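Long-range contacts in fiber KNOB domain (Avirulent turkey hemorrhagic enteritis virus, PDB 4D63), which forms the trimeric head of the viral fibre, binds sialic acid and so probably helps the virus attach to sialylated receptors on host cells: residues V131-I136 / K172-K177; L110-I115 / C164-G169. All blocks are in the same frame, centred on the assembly; numbering follows the deposited sequence.

Overall arrangement
Contact 1 (131-136 with 172-177) joins neighbouring antiparallel strands of the head domain's sheet and is partly buried, its inner side chains enclosed and its outer face partly exposed. Contact 2 (110-115 with 164-169) lies near the surface, where the entry to strand 113-120 meets the loop between strands 157-163 and 171-176. Contact 1 is held by antiparallel backbone hydrogen bonds, broken by a bulge near 172, between an aliphatic inner face and a mixed outer one; contact 2 buries about a third as much area and relies on one direct backbone bond, a water bridge and a sulfur-aromatic contact. L133 packs on C164, I174 on Y114 and V135 on V167, so that the two share apolar packing.

Contact 1: residues V131-I136 / K172-K177; sequences VQLEVI and KMIKIK
L133 packs against I174 and I176 across an antiparallel strand pair of the fibre head's beta sheet, and this is the tight side of the contact. The leucine's CD2 does most of the touching, 3.6 Å from I176 CG1 and 3.7 Å from I174 CG2. L133 runs alongside I176, both side chains pointing the same way, but slants across I174. V131 and V135 extend this aliphatic face, which C164 and F105 help to cover.

Between the two faces the backbones are bound in regular antiparallel fashion. E134 and K175 form a hydrogen-bonded pair, with K175 N 2.8 Å from E134 O in a nearly straight bond (174° at the hydrogen). Toward 172 the pattern breaks into a classic beta bulge: K172 and M173 both face I136, and I136 O accepts from both of their backbone nitrogens.

The opposite face, carrying E134, I136, M173 and K175, is partly open to solvent and looser. I136 lies beside M173, its CG1 4.0 Å from M173 CB, while the rest of the methionine leads away toward strand 98-101. K175 likewise departs, to a salt bridge with E99. E134 reaches straight out, CG anti to its backbone N (chi1 -174°) and the chain extended; its OE2 is bonded to S142. K177, bent along its length, crosses the glutamate side chain at a slant and forms a salt bridge whose hydrogen bond is weak, NZ to E134 OE1 at 3.4 Å.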
loop_
_atom_site.group_PDB
_atom_site.type_symbol
_atom_site.label_atom_id
_atom_site.label_comp_id
_atom_site.label_asym_id
_atom_site.label_seq_id
_atom_site.Cartn_x
_atom_site.Cartn_y
_atom_site.Cartn_z
ATOM N N VAL A 131 -5.712 -2.593 1.677
ATOM C CA VAL A 131 -6.077 -3.924 1.207
ATOM C C VAL A 131 -7.416 -3.854 0.467
ATOM O O VAL A 131 -8.093 -2.829 0.523
ATOM C CB VAL A 131 -6.184 -4.944 2.375
ATOM C CG1 VAL A 131 -4.886 -4.998 3.139
ATOM C CG2 VAL A 131 -7.328 -4.599 3.303
ATOM N N GLN A 132 -7.764 -4.940 -0.225
ATOM C CA GLN A 132 -9.061 -5.087 -0.884
ATOM C C GLN A 132 -9.908 -5.772 0.116
ATOM O O GLN A 132 -9.542 -6.818 0.600
ATOM C CB GLN A 132 -9.024 -6.005 -2.100
ATOM C CG GLN A 132 -8.063 -5.612 -3.161
ATOM C CD GLN A 132 -7.740 -6.749 -4.113
ATOM O OE1 GLN A 132 -6.825 -7.567 -3.882
ATOM N NE2 GLN A 132 -8.464 -6.778 -5.222
ATOM N N LEU A 133 -11.035 -5.164 0.438
ATOM C CA LEU A 133 -12.011 -5.748 1.332
ATOM C C LEU A 133 -13.290 -6.010 0.606
ATOM O O LEU A 133 -13.638 -5.291 -0.301
ATOM C CB LEU A 133 -12.405 -4.769 2.407
ATOM C CG LEU A 133 -11.368 -4.486 3.450
ATOM C CD1 LEU A 133 -12.072 -3.601 4.464
ATOM C CD2 LEU A 133 -10.846 -5.804 4.031
ATOM N N GLU A 134 -14.012 -7.006 1.068
ATOM C CA GLU A 134 -15.394 -7.119 0.733
ATOM C C GLU A 134 -16.097 -7.189 2.065
ATOM O O GLU A 134 -15.754 -7.999 2.913
ATOM C CB GLU A 134 -15.660 -8.356 -0.123
ATOM C CG GLU A 134 -17.092 -8.416 -0.599
ATOM C CD GLU A 134 -17.360 -9.528 -1.582
ATOM O OE1 GLU A 134 -16.477 -10.391 -1.804
ATOM O OE2 GLU A 134 -18.477 -9.526 -2.131
ATOM N N VAL A 135 -17.054 -6.289 2.250
ATOM C CA VAL A 135 -17.755 -6.105 3.505
ATOM C C VAL A 135 -19.166 -6.617 3.265
ATOM O O VAL A 135 -19.879 -6.061 2.438
ATOM C CB VAL A 135 -17.760 -4.619 3.852
ATOM C CG1 VAL A 135 -18.690 -4.345 5.011
ATOM C CG2 VAL A 135 -16.342 -4.161 4.186
ATOM N N ILE A 136 -19.532 -7.718 3.926
ATOM C CA ILE A 136 -20.842 -8.355 3.740
ATOM C C ILE A 136 -21.784 -7.869 4.854
ATOM O O ILE A 136 -21.479 -8.066 6.040
ATOM C CB ILE A 136 -20.804 -9.908 3.876
ATOM C CG1 ILE A 136 -19.585 -10.565 3.242
ATOM C CG2 ILE A 136 -22.076 -10.528 3.315
ATOM C CD1 ILE A 136 -19.450 -10.287 1.790
ATOM N N LYS A 172 -21.835 -8.317 8.778
ATOM C CA LYS A 172 -21.796 -9.730 9.154
ATOM C C LYS A 172 -20.342 -10.260 9.021
ATOM O O LYS A 172 -19.881 -11.123 9.768
ATOM C CB LYS A 172 -22.735 -10.511 8.207
ATOM C CG LYS A 172 -23.023 -11.971 8.575
ATOM C CD LYS A 172 -22.974 -12.930 7.371
ATOM C CE LYS A 172 -24.063 -12.672 6.326
ATOM N NZ LYS A 172 -25.435 -12.923 6.857
ATOM N N MET A 173 -19.614 -9.737 8.051
ATOM C CA MET A 173 -18.357 -10.354 7.704
ATOM C C MET A 173 -17.529 -9.395 6.865
ATOM O O MET A 173 -18.070 -8.635 6.054
ATOM C CB MET A 173 -18.631 -11.667 6.949
ATOM C CG MET A 173 -17.417 -12.329 6.314
ATOM S SD MET A 173 -17.787 -13.893 5.483
ATOM C CE MET A 173 -17.441 -15.134 6.712
ATOM N N ILE A 174 -16.226 -9.439 7.080
ATOM C CA ILE A 174 -15.273 -8.732 6.268
ATOM C C ILE A 174 -14.363 -9.795 5.673
ATOM O O ILE A 174 -13.797 -10.617 6.419
ATOM C CB ILE A 174 -14.463 -7.737 7.139
ATOM C CG1 ILE A 174 -15.415 -6.672 7.704
ATOM C CG2 ILE A 174 -13.372 -7.063 6.351
ATOM C CD1 ILE A 174 -14.792 -5.712 8.686
ATOM N N LYS A 175 -14.223 -9.776 4.351
ATOM C CA LYS A 175 -13.229 -10.595 3.651
ATOM C C LYS A 175 -12.046 -9.749 3.165
ATOM O O LYS A 175 -12.225 -8.755 2.445
ATOM C CB LYS A 175 -13.854 -11.237 2.431
ATOM C CG LYS A 175 -15.030 -12.159 2.703
ATOM C CD LYS A 175 -15.437 -12.869 1.414
ATOM C CE LYS A 175 -16.661 -13.748 1.630
ATOM N NZ LYS A 175 -16.424 -15.137 1.171
ATOM N N ILE A 176 -10.844 -10.108 3.590
ATOM C CA ILE A 176 -9.637 -9.490 3.071
ATOM C C ILE A 176 -9.200 -10.327 1.894
ATOM O O ILE A 176 -8.822 -11.476 2.063
ATOM C CB ILE A 176 -8.526 -9.425 4.130
ATOM C CG1 ILE A 176 -9.003 -8.608 5.329
ATOM C CG2 ILE A 176 -7.242 -8.824 3.538
ATOM C CD1 ILE A 176 -8.069 -8.695 6.496
ATOM N N LYS A 177 -9.251 -9.730 0.701
ATOM C CA LYS A 177 -8.993 -10.422 -0.569
ATOM C C LYS A 177 -7.577 -10.229 -1.105
ATOM O O LYS A 177 -7.230 -10.782 -2.142
ATOM C CB LYS A 177 -9.943 -9.870 -1.625
ATOM C CG LYS A 177 -11.378 -9.941 -1.204
ATOM C CD LYS A 177 -11.888 -11.352 -1.293
ATOM C CE LYS A 177 -13.303 -11.381 -1.848
ATOM N NZ LYS A 177 -13.416 -10.648 -3.141
#

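Contact 2: residues L110-I115 / C164-G169; sequences LNNTYI and CNPVPG
N112 meets C164, N165 and P166, reaching from the turn before strand 113-120 to the loop 164-169 that leads toward strand 171-176. Its backbone makes the first link: C164 N donates to N112 O at 3.1 Å. From there the side chain heads for the loop. CB rests 3.2 Å from C164 O, and CG, set anti to its own carbonyl carbon (chi1 -71°), comes next to the carbonyl of N165. The two ends of the amide meet different partners. OD1 approaches P166, 3.3 Å from its CA and close to the proline ring. ND2 donates to a water at 3.0 Å, and that water also accepts from V167 N at 2.8 Å, bridging the asparagine tip to the loop backbone.

On the inner side C164 turns its sulfur into the position between its backbone N and carbonyl carbon (chi1 59°). SG thereby comes 3.8 Å from Y114 CE1, an oblique sulfur-aromatic contact. The tyrosine ring also packs on I171 and I174 of the sheet and meets F105, so the cysteine and the ring continue the apolar interior beneath the polar N112.

A loop without regular secondary structure is thus tied to the strand entry by one direct backbone bond, a water bridge and an apolar sulfur contact, which suggests that an ordered water contributes to holding the loop.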
loop_
_atom_site.group_PDB
_atom_site.type_symbol
_atom_site.label_atom_id
_atom_site.label_comp_id
_atom_site.label_asym_id
_atom_site.label_seq_id
_atom_site.Cartn_x
_atom_site.Cartn_y
_atom_site.Cartn_z
ATOM N N LEU A 110 -16.752 1.706 16.682
ATOM C CA LEU A 110 -16.877 3.142 16.387
ATOM C C LEU A 110 -16.146 3.543 15.110
ATOM O O LEU A 110 -15.078 3.024 14.834
ATOM C CB LEU A 110 -16.313 3.948 17.556
ATOM C CG LEU A 110 -17.103 3.821 18.870
ATOM C CD1 LEU A 110 -16.336 4.522 19.983
ATOM C CD2 LEU A 110 -18.527 4.379 18.765
ATOM N N ASN A 111 -16.710 4.472 14.340
ATOM C CA ASN A 111 -16.002 5.060 13.181
ATOM C C ASN A 111 -15.466 4.051 12.127
ATOM O O ASN A 111 -14.345 4.193 11.622
ATOM C CB ASN A 111 -14.855 5.984 13.666
ATOM C CG ASN A 111 -15.367 7.274 14.299
ATOM O OD1 ASN A 111 -15.518 7.371 15.524
ATOM N ND2 ASN A 111 -15.650 8.271 13.463
ATOM N N ASN A 112 -16.269 3.046 11.791
ATOM C CA ASN A 112 -15.865 2.018 10.837
ATOM C C ASN A 112 -14.444 1.477 11.114
ATOM O O ASN A 112 -13.590 1.354 10.218
ATOM C CB ASN A 112 -16.026 2.551 9.403
ATOM C CG ASN A 112 -17.498 2.684 8.997
ATOM O OD1 ASN A 112 -18.022 3.799 8.920
ATOM N ND2 ASN A 112 -18.174 1.535 8.746
ATOM N N THR A 113 -14.218 1.179 12.389
ATOM C CA THR A 113 -12.987 0.602 12.874
ATOM C C THR A 113 -13.330 -0.721 13.530
ATOM O O THR A 113 -14.081 -0.745 14.509
ATOM C CB THR A 113 -12.298 1.574 13.835
ATOM O OG1 THR A 113 -12.019 2.760 13.106
ATOM C CG2 THR A 113 -10.987 1.003 14.394
ATOM N N TYR A 114 -12.839 -1.816 12.930
ATOM C CA TYR A 114 -13.108 -3.164 13.417
ATOM C C TYR A 114 -11.830 -3.739 14.011
ATOM O O TYR A 114 -10.808 -3.872 13.342
ATOM C CB TYR A 114 -13.691 -4.037 12.286
ATOM C CG TYR A 114 -14.972 -3.409 11.748
ATOM C CD1 TYR A 114 -14.920 -2.361 10.831
ATOM C CD2 TYR A 114 -16.226 -3.808 12.213
ATOM C CE1 TYR A 114 -16.073 -1.759 10.359
ATOM C CE2 TYR A 114 -17.388 -3.201 11.746
ATOM C CZ TYR A 114 -17.305 -2.166 10.833
ATOM O OH TYR A 114 -18.455 -1.541 10.365
ATOM N N ILE A 115 -11.906 -4.061 15.292
ATOM C CA ILE A 115 -10.771 -4.497 16.064
ATOM C C ILE A 115 -10.877 -5.982 16.342
ATOM O O ILE A 115 -11.859 -6.449 16.944
ATOM C CB ILE A 115 -10.691 -3.727 17.398
ATOM C CG1 ILE A 115 -10.657 -2.214 17.126
ATOM C CG2 ILE A 115 -9.479 -4.188 18.194
ATOM C CD1 ILE A 115 -10.469 -1.347 18.357
ATOM N N CYS A 164 -12.489 0.683 7.398
ATOM C CA CYS A 164 -13.101 0.843 6.082
ATOM C C CYS A 164 -14.114 2.002 6.032
ATOM O O CYS A 164 -14.106 2.852 6.899
ATOM C CB CYS A 164 -13.725 -0.462 5.673
ATOM S SG CYS A 164 -14.960 -1.036 6.813
ATOM N N ASN A 165 -14.946 2.038 4.989
ATOM C CA ASN A 165 -15.865 3.121 4.761
ATOM C C ASN A 165 -17.248 2.807 5.353
ATOM O O ASN A 165 -17.570 1.638 5.643
ATOM C CB ASN A 165 -16.043 3.359 3.252
ATOM C CG ASN A 165 -14.732 3.459 2.487
ATOM O OD1 ASN A 165 -14.614 2.926 1.366
ATOM N ND2 ASN A 165 -13.758 4.159 3.056
ATOM N N PRO A 166 -18.099 3.843 5.475
ATOM C CA PRO A 166 -19.473 3.617 5.931
ATOM C C PRO A 166 -20.255 2.656 5.044
ATOM O O PRO A 166 -20.141 2.706 3.821
ATOM C CB PRO A 166 -20.114 5.018 5.855
ATOM C CG PRO A 166 -18.976 5.981 5.822
ATOM C CD PRO A 166 -17.864 5.262 5.124
ATOM N N VAL A 167 -21.057 1.801 5.663
ATOM C CA VAL A 167 -21.996 0.956 4.908
ATOM C C VAL A 167 -23.412 1.094 5.485
ATOM O O VAL A 167 -23.577 1.294 6.705
ATOM C CB VAL A 167 -21.580 -0.532 4.884
ATOM C CG1 VAL A 167 -20.280 -0.711 4.107
ATOM C CG2 VAL A 167 -21.440 -1.076 6.293
ATOM N N PRO A 168 -24.434 0.993 4.605
ATOM C CA PRO A 168 -25.840 1.118 4.985
ATOM C C PRO A 168 -26.364 -0.179 5.571
ATOM O O PRO A 168 -27.166 -0.879 4.946
ATOM C CB PRO A 168 -26.526 1.429 3.656
ATOM C CG PRO A 168 -25.688 0.747 2.644
ATOM C CD PRO A 168 -24.277 0.874 3.140
ATOM N N GLY A 169 -25.869 -0.496 6.760
ATOM C CA GLY A 169 -26.275 -1.685 7.479
ATOM C C GLY A 169 -25.182 -2.094 8.437
ATOM O O GLY A 169 -24.117 -1.496 8.438
HETATM O O HOH W 1 -21.168 1.981 8.443
#